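PDB 4TXD: Csc2 from Thermofilum pendens, which is a zinc-binding Cas7-family protein of the type I-D CRISPR system and probably binds RNA as part of prokaryotic immunity. Local coordinates for residues T78-S83 and L298-A303; P201-Q206 and T294-A299. One frame throughout, in Å; residues are numbered along the deposited sequence.

Interaction 1: T78-S83 and L298-A303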
ATOM      1  N   THR A  78      -1.580  -1.632  21.144  1.00 18.93           N
ATOM      2  CA  THR A  78      -2.127  -0.305  21.354  1.00 19.64           C
ATOM      3  C   THR A  78      -3.499  -0.420  22.008  1.00 23.73           C
ATOM      4  O   THR A  78      -4.122  -1.470  21.975  1.00 20.51           O
ATOM      5  CB  THR A  78      -2.233   0.479  20.025  1.00 20.73           C
ATOM      6  OG1 THR A  78      -2.469   1.860  20.306  1.00 24.68           O
ATOM      7  CG2 THR A  78      -3.376  -0.075  19.139  1.00 19.75           C
ATOM      8  N   THR A  79      -3.975   0.665  22.604  1.00 21.79           N
ATOM      9  CA  THR A  79      -5.232   0.613  23.351  1.00 22.66           C
ATOM     10  C   THR A  79      -6.447   1.061  22.551  1.00 22.11           C
ATOM     11  O   THR A  79      -6.447   2.133  21.965  1.00 26.85           O
ATOM     12  CB  THR A  79      -5.147   1.495  24.621  1.00 35.06           C
ATOM     13  OG1 THR A  79      -4.089   1.011  25.449  1.00 36.26           O
ATOM     14  CG2 THR A  79      -6.473   1.478  25.403  1.00 23.62           C
ATOM     15  N   LEU A  80      -7.489   0.260  22.566  1.00 18.82           N
ATOM     16  CA  LEU A  80      -8.765   0.647  22.052  1.00 19.91           C
ATOM     17  C   LEU A  80      -9.657   1.034  23.212  1.00 24.24           C
ATOM     18  O   LEU A  80      -9.874   0.252  24.065  1.00 24.28           O
ATOM     19  CB  LEU A  80      -9.443  -0.516  21.365  1.00 28.12           C
ATOM     20  CG  LEU A  80      -9.060  -1.020  20.003  1.00 31.97           C
ATOM     21  CD1 LEU A  80      -9.980  -2.162  19.644  1.00 21.99           C
ATOM     22  CD2 LEU A  80      -9.155   0.078  18.990  1.00 28.01           C
ATOM     23  N   GLU A  81     -10.144   2.256  23.210  1.00 25.13           N
ATOM     24  CA  GLU A  81     -11.147   2.697  24.165  1.00 26.74           C
ATOM     25  C   GLU A  81     -12.517   2.534  23.539  1.00 36.49           C
ATOM     26  O   GLU A  81     -12.741   2.938  22.395  1.00 31.52           O
ATOM     27  CB  GLU A  81     -10.917   4.150  24.574  1.00 27.98           C
ATOM     28  CG  GLU A  81     -10.621   4.310  26.052  1.00 58.08           C
ATOM     29  CD  GLU A  81      -9.242   4.865  26.307  1.00 70.08           C
ATOM     30  OE1 GLU A  81      -8.855   5.826  25.608  1.00 62.48           O
ATOM     31  OE2 GLU A  81      -8.545   4.340  27.204  1.00 70.16           O
ATOM     32  N   TYR A  82     -13.428   1.917  24.281  1.00 25.62           N
ATOM     33  CA  TYR A  82     -14.775   1.671  23.780  1.00 31.25           C
ATOM     34  C   TYR A  82     -15.774   1.728  24.935  1.00 30.81           C
ATOM     35  O   TYR A  82     -15.400   2.058  26.067  1.00 31.74           O
ATOM     36  CB  TYR A  82     -14.842   0.332  23.047  1.00 28.47           C
ATOM     37  CG  TYR A  82     -14.597  -0.897  23.909  1.00 30.94           C
ATOM     38  CD1 TYR A  82     -13.317  -1.239  24.335  1.00 23.34           C
ATOM     39  CD2 TYR A  82     -15.645  -1.738  24.258  1.00 32.96           C
ATOM     40  CE1 TYR A  82     -13.091  -2.368  25.106  1.00 25.69           C
ATOM     41  CE2 TYR A  82     -15.433  -2.880  25.020  1.00 35.00           C
ATOM     42  CZ  TYR A  82     -14.158  -3.192  25.449  1.00 29.07           C
ATOM     43  OH  TYR A  82     -13.950  -4.329  26.212  1.00 29.13           O
ATOM     44  N   SER A  83     -17.039   1.430  24.647  1.00 41.09           N
ATOM     45  CA  SER A  83     -18.115   1.647  25.615  1.00 55.29           C
ATOM     46  C   SER A  83     -17.933   0.815  26.883  1.00 37.78           C
ATOM     47  O   SER A  83     -18.152   1.299  27.995  1.00 51.90           O
ATOM     48  CB  SER A  83     -19.476   1.332  24.987  1.00 49.61           C
ATOM     49  OG  SER A  83     -19.569  -0.048  24.672  1.00 63.59           O
ATOM     50  N   LEU A 298     -13.353   2.514  13.749  1.00 22.28           N
ATOM     51  CA  LEU A 298     -14.048   1.336  13.309  1.00 21.37           C
ATOM     52  C   LEU A 298     -13.763   0.157  14.222  1.00 23.77           C
ATOM     53  O   LEU A 298     -14.632  -0.564  14.590  1.00 25.85           O
ATOM     54  CB  LEU A 298     -13.700   1.019  11.874  1.00 22.35           C
ATOM     55  CG  LEU A 298     -14.196   2.021  10.836  1.00 21.44           C
ATOM     56  CD1 LEU A 298     -13.641   1.723   9.472  1.00 23.41           C
ATOM     57  CD2 LEU A 298     -15.696   2.017  10.788  1.00 24.44           C
ATOM     58  N   ALA A 299     -12.517  -0.004  14.582  1.00 22.81           N
ATOM     59  CA  ALA A 299     -12.124  -1.062  15.466  1.00 21.60           C
ATOM     60  C   ALA A 299     -12.741  -0.883  16.848  1.00 22.68           C
ATOM     61  O   ALA A 299     -13.198  -1.802  17.416  1.00 23.19           O
ATOM     62  CB  ALA A 299     -10.629  -1.153  15.564  1.00 18.39           C
ATOM     63  N   ALA A 300     -12.735   0.330  17.345  1.00 21.99           N
ATOM     64  CA  ALA A 300     -13.297   0.617  18.649  1.00 25.11           C
ATOM     65  C   ALA A 300     -14.773   0.272  18.700  1.00 31.68           C
ATOM     66  O   ALA A 300     -15.241  -0.249  19.656  1.00 28.44           O
ATOM     67  CB  ALA A 300     -13.056   2.051  19.037  1.00 21.67           C
ATOM     68  N   GLU A 301     -15.466   0.547  17.621  1.00 27.85           N
ATOM     69  CA  GLU A 301     -16.850   0.172  17.424  1.00 35.83           C
ATOM     70  C   GLU A 301     -17.077  -1.310  17.488  1.00 33.76           C
ATOM     71  O   GLU A 301     -18.159  -1.737  17.688  1.00 28.87           O
ATOM     72  CB  GLU A 301     -17.242   0.533  16.009  1.00 43.41           C
ATOM     73  CG  GLU A 301     -17.982   1.805  15.833  1.00 38.49           C
ATOM     74  CD  GLU A 301     -18.430   1.946  14.400  1.00 57.42           C
ATOM     75  OE1 GLU A 301     -19.238   1.139  13.965  1.00 41.77           O
ATOM     76  OE2 GLU A 301     -17.943   2.827  13.723  1.00 63.04           O
ATOM     77  N   ASN A 302     -16.034  -2.065  17.207  1.00 24.78           N
ATOM     78  CA  ASN A 302     -16.108  -3.500  17.087  1.00 25.19           C
ATOM     79  C   ASN A 302     -15.261  -4.263  18.119  1.00 25.58           C
ATOM     80  O   ASN A 302     -15.056  -5.417  17.990  1.00 22.76           O
ATOM     81  CB  ASN A 302     -15.725  -3.924  15.682  1.00 27.86           C
ATOM     82  CG  ASN A 302     -16.790  -3.625  14.673  1.00 31.34           C
ATOM     83  OD1 ASN A 302     -17.749  -4.332  14.588  1.00 32.13           O
ATOM     84  ND2 ASN A 302     -16.611  -2.581  13.904  1.00 26.94           N
ATOM     85  N   ALA A 303     -14.827  -3.565  19.142  1.00 23.61           N
ATOM     86  CA  ALA A 303     -14.033  -4.135  20.197  1.00 24.37           C
ATOM     87  C   ALA A 303     -14.611  -5.418  20.764  1.00 29.84           C
ATOM     88  O   ALA A 303     -15.726  -5.468  21.145  1.00 27.17           O
ATOM     89  CB  ALA A 303     -13.846  -3.139  21.304  1.00 23.21           C
TER

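Interaction 2: P201-Q206 and T294-A299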
ATOM      1  N   PRO A 201      -2.910   2.948  10.968  1.00 17.68           N
ATOM      2  CA  PRO A 201      -2.555   1.639  11.542  1.00 18.57           C
ATOM      3  C   PRO A 201      -3.712   0.664  11.324  1.00 16.24           C
ATOM      4  O   PRO A 201      -4.849   1.127  11.237  1.00 18.40           O
ATOM      5  CB  PRO A 201      -2.373   1.928  13.048  1.00 18.78           C
ATOM      6  CG  PRO A 201      -2.280   3.442  13.159  1.00 19.71           C
ATOM      7  CD  PRO A 201      -3.092   3.982  12.002  1.00 19.98           C
ATOM      8  N   ALA A 202      -3.442  -0.641  11.247  1.00 19.63           N
ATOM      9  CA  ALA A 202      -4.521  -1.614  11.228  1.00 20.57           C
ATOM     10  C   ALA A 202      -4.671  -2.245  12.618  1.00 15.85           C
ATOM     11  O   ALA A 202      -3.713  -2.795  13.176  1.00 18.84           O
ATOM     12  CB  ALA A 202      -4.281  -2.670  10.169  1.00 16.40           C
ATOM     13  N   PHE A 203      -5.854  -2.139  13.177  1.00 18.97           N
ATOM     14  CA  PHE A 203      -6.131  -2.548  14.540  1.00 18.10           C
ATOM     15  C   PHE A 203      -6.872  -3.899  14.679  1.00 19.91           C
ATOM     16  O   PHE A 203      -7.866  -4.098  14.078  1.00 17.55           O
ATOM     17  CB  PHE A 203      -6.987  -1.495  15.228  1.00 16.52           C
ATOM     18  CG  PHE A 203      -6.380  -0.135  15.294  1.00 22.76           C
ATOM     19  CD1 PHE A 203      -6.540   0.758  14.271  1.00 18.69           C
ATOM     20  CD2 PHE A 203      -5.690   0.262  16.395  1.00 21.18           C
ATOM     21  CE1 PHE A 203      -6.002   2.005  14.335  1.00 20.66           C
ATOM     22  CE2 PHE A 203      -5.149   1.506  16.472  1.00 23.77           C
ATOM     23  CZ  PHE A 203      -5.299   2.382  15.437  1.00 22.81           C
ATOM     24  N   ALA A 204      -6.367  -4.789  15.511  1.00 18.52           N
ATOM     25  CA  ALA A 204      -7.103  -6.004  15.848  1.00 19.60           C
ATOM     26  C   ALA A 204      -8.305  -5.624  16.710  1.00 19.71           C
ATOM     27  O   ALA A 204      -8.267  -4.626  17.431  1.00 17.49           O
ATOM     28  CB  ALA A 204      -6.210  -7.000  16.571  1.00 17.90           C
ATOM     29  N   THR A 205      -9.370  -6.385  16.614  1.00 21.17           N
ATOM     30  CA  THR A 205     -10.550  -6.113  17.422  1.00 23.49           C
ATOM     31  C   THR A 205     -10.585  -6.932  18.707  1.00 22.29           C
ATOM     32  O   THR A 205     -11.400  -6.719  19.554  1.00 23.85           O
ATOM     33  CB  THR A 205     -11.834  -6.424  16.667  1.00 20.84           C
ATOM     34  OG1 THR A 205     -11.814  -7.762  16.251  1.00 20.71           O
ATOM     35  CG2 THR A 205     -11.973  -5.568  15.494  1.00 25.24           C
ATOM     36  N   GLN A 206      -9.674  -7.872  18.812  1.00 22.40           N
ATOM     37  CA  GLN A 206      -9.554  -8.716  19.994  1.00 25.82           C
ATOM     38  C   GLN A 206      -8.095  -8.866  20.370  1.00 24.22           C
ATOM     39  O   GLN A 206      -7.209  -8.827  19.500  1.00 20.20           O
ATOM     40  CB  GLN A 206     -10.167 -10.106  19.749  1.00 21.82           C
ATOM     41  CG  GLN A 206     -11.640 -10.100  19.370  1.00 23.08           C
ATOM     42  CD  GLN A 206     -12.079 -11.432  18.800  1.00 27.77           C
ATOM     43  OE1 GLN A 206     -11.500 -11.925  17.826  1.00 27.32           O
ATOM     44  NE2 GLN A 206     -13.099 -12.029  19.405  1.00 28.96           N
ATOM     45  N   THR A 294     -12.037   6.381  10.439  1.00 28.87           N
ATOM     46  CA  THR A 294     -10.643   5.987  10.686  1.00 22.93           C
ATOM     47  C   THR A 294     -10.628   4.532  11.105  1.00 29.37           C
ATOM     48  O   THR A 294     -11.610   4.041  11.666  1.00 24.75           O
ATOM     49  CB  THR A 294      -9.936   6.826  11.800  1.00 30.05           C
ATOM     50  OG1 THR A 294     -10.475   6.493  13.085  1.00 23.77           O
ATOM     51  CG2 THR A 294     -10.046   8.350  11.562  1.00 31.05           C
ATOM     52  N   ALA A 295      -9.529   3.847  10.880  1.00 18.97           N
ATOM     53  CA  ALA A 295      -9.426   2.474  11.284  1.00 23.49           C
ATOM     54  C   ALA A 295      -9.645   2.324  12.792  1.00 22.98           C
ATOM     55  O   ALA A 295     -10.306   1.440  13.225  1.00 24.70           O
ATOM     56  CB  ALA A 295      -8.091   1.910  10.899  1.00 20.40           C
ATOM     57  N   TYR A 296      -9.069   3.222  13.555  1.00 20.99           N
ATOM     58  CA  TYR A 296      -9.253   3.228  14.987  1.00 20.52           C
ATOM     59  C   TYR A 296     -10.718   3.260  15.407  1.00 23.63           C
ATOM     60  O   TYR A 296     -11.123   2.493  16.199  1.00 19.96           O
ATOM     61  CB  TYR A 296      -8.525   4.384  15.656  1.00 18.78           C
ATOM     62  CG  TYR A 296      -8.773   4.432  17.146  1.00 20.38           C
ATOM     63  CD1 TYR A 296      -8.004   3.716  18.014  1.00 20.49           C
ATOM     64  CD2 TYR A 296      -9.804   5.159  17.668  1.00 23.09           C
ATOM     65  CE1 TYR A 296      -8.233   3.737  19.351  1.00 23.31           C
ATOM     66  CE2 TYR A 296     -10.047   5.179  19.009  1.00 27.27           C
ATOM     67  CZ  TYR A 296      -9.253   4.465  19.851  1.00 29.49           C
ATOM     68  OH  TYR A 296      -9.472   4.488  21.167  1.00 27.87           O
ATOM     69  N   ASP A 297     -11.477   4.197  14.871  1.00 23.47           N
ATOM     70  CA  ASP A 297     -12.862   4.331  15.251  1.00 25.91           C
ATOM     71  C   ASP A 297     -13.650   3.087  14.894  1.00 26.68           C
ATOM     72  O   ASP A 297     -14.472   2.657  15.625  1.00 25.85           O
ATOM     73  CB  ASP A 297     -13.483   5.587  14.646  1.00 24.48           C
ATOM     74  CG  ASP A 297     -12.909   6.836  15.216  1.00 31.86           C
ATOM     75  OD1 ASP A 297     -12.518   6.840  16.358  1.00 33.40           O
ATOM     76  OD2 ASP A 297     -12.859   7.825  14.523  1.00 37.63           O
ATOM     77  N   LEU A 298     -13.353   2.514  13.749  1.00 22.28           N
ATOM     78  CA  LEU A 298     -14.048   1.336  13.309  1.00 21.37           C
ATOM     79  C   LEU A 298     -13.763   0.157  14.222  1.00 23.77           C
ATOM     80  O   LEU A 298     -14.632  -0.564  14.590  1.00 25.85           O
ATOM     81  CB  LEU A 298     -13.700   1.019  11.874  1.00 22.35           C
ATOM     82  CG  LEU A 298     -14.196   2.021  10.836  1.00 21.44           C
ATOM     83  CD1 LEU A 298     -13.641   1.723   9.472  1.00 23.41           C
ATOM     84  CD2 LEU A 298     -15.696   2.017  10.788  1.00 24.44           C
ATOM     85  N   ALA A 299     -12.517  -0.004  14.582  1.00 22.81           N
ATOM     86  CA  ALA A 299     -12.124  -1.062  15.466  1.00 21.60           C
ATOM     87  C   ALA A 299     -12.741  -0.883  16.848  1.00 22.68           C
ATOM     88  O   ALA A 299     -13.198  -1.802  17.416  1.00 23.19           O
ATOM     89  CB  ALA A 299     -10.629  -1.153  15.564  1.00 18.39           C
TER

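Interaction 1: T78-S83 and L298-A303
Strand 78-82 and the last turn of helix 295-301 approach most closely where the CA atoms of Y82 and A300 lie 5.4 Å apart, with no hydrogen bond between the segments. The alternation of the strand sets the packing: L80 and Y82 turn their side chains toward 298-303, while E81 points away and touches only through its carbonyl, whose O lies 3.5 Å from CB of A300. This strand is the outermost at one end of the antiparallel sheet, consistent with the RRM-like core of Cas7 proteins, and the helix end and the residues just after it pack on L80 and Y82. L80 CD2 reaches A299 CB at 3.9 Å; its CD1 lies against A299 O (3.9 Å) and only loosely toward A303 CB (4.3 Å). The CG of Y82 sits between its own backbone N and carbonyl carbon (chi1 65°), which lays the ring under A303. The methyl of A303 stands over one face, 3.6 Å from the ring centroid and 15° off the normal, a CH-pi contact. Alanines suit these positions because a bare methyl lets backbone and ring come close. N302 ND2 donates to L298 O (2.9 Å), tying the chain leaving the helix back to its last turn.

Interaction 2: P201-Q206 and T294-A299
F203 packs with CB and most of its ring rim against A295, Y296 and A299, and here the contact is tight. Strand 202-204 and the helix run nearly parallel, their axes 17° apart and 7.9 Å at closest approach. F203 reaches both A295 and A299, four residues or about one turn apart: its CB rests on the methyl of A299 at 3.7 Å, while CD1 lies 3.9 Å from A295 CB, which sits at the ring edge. Further out, CE1 comes within 3.4 Å of the backbone N of Y296. A large flat phenylalanine suits the span between strand and helix, and the small alanines let it approach the backbone.

Y296 stands over one face of the ring. With its CG anti to the backbone N (chi1 177°), it brings CD1 over F203, and the two rings form an edge-to-face pair, centroids 5.6 Å apart and planes at 78°. Its hydroxyl, beyond the contact, has E81 N as partner.

P201 makes a close but small contact, its O 3.4 Å from A295 CB. The other end is looser: T205 CG2 stands 4.4 Å from A299 O, and the T205 hydroxyl is hydrogen-bonded to K305 O. Toward solvent, T294 is the N-cap of the helix, its OG1 accepting from D297 N; threonine suits this place because its hydroxyl can replace the missing backbone acceptor of the first turn. With no hydrogen bond crossing between the segments, their direct attachment is by apolar and aromatic packing, polar groups being bonded within the helix start or to neighbouring parts of the fold.

How the interactions relate
From the N terminus, the chain first lays down edge strand 77-82, later adds strand 197-204, and then reaches helix 295-301, which both contacts share. Interaction 1 closes the long loop from 78-83 to 298-303. Interaction 2 closes a shorter one, from 201-206 to 294-299, wholly within the longer span; the two contacts share L298 and A299. Strand 85-92 lies between the two strands in the sheet, so the helix bridges two strands that are not neighbours there, A299 touching both. The contacts also touch directly: Y296 OH probably hydrogen-bonds E81 N (3.1 Å), and T78 CG2 packs 3.6 Å from F203 CE2.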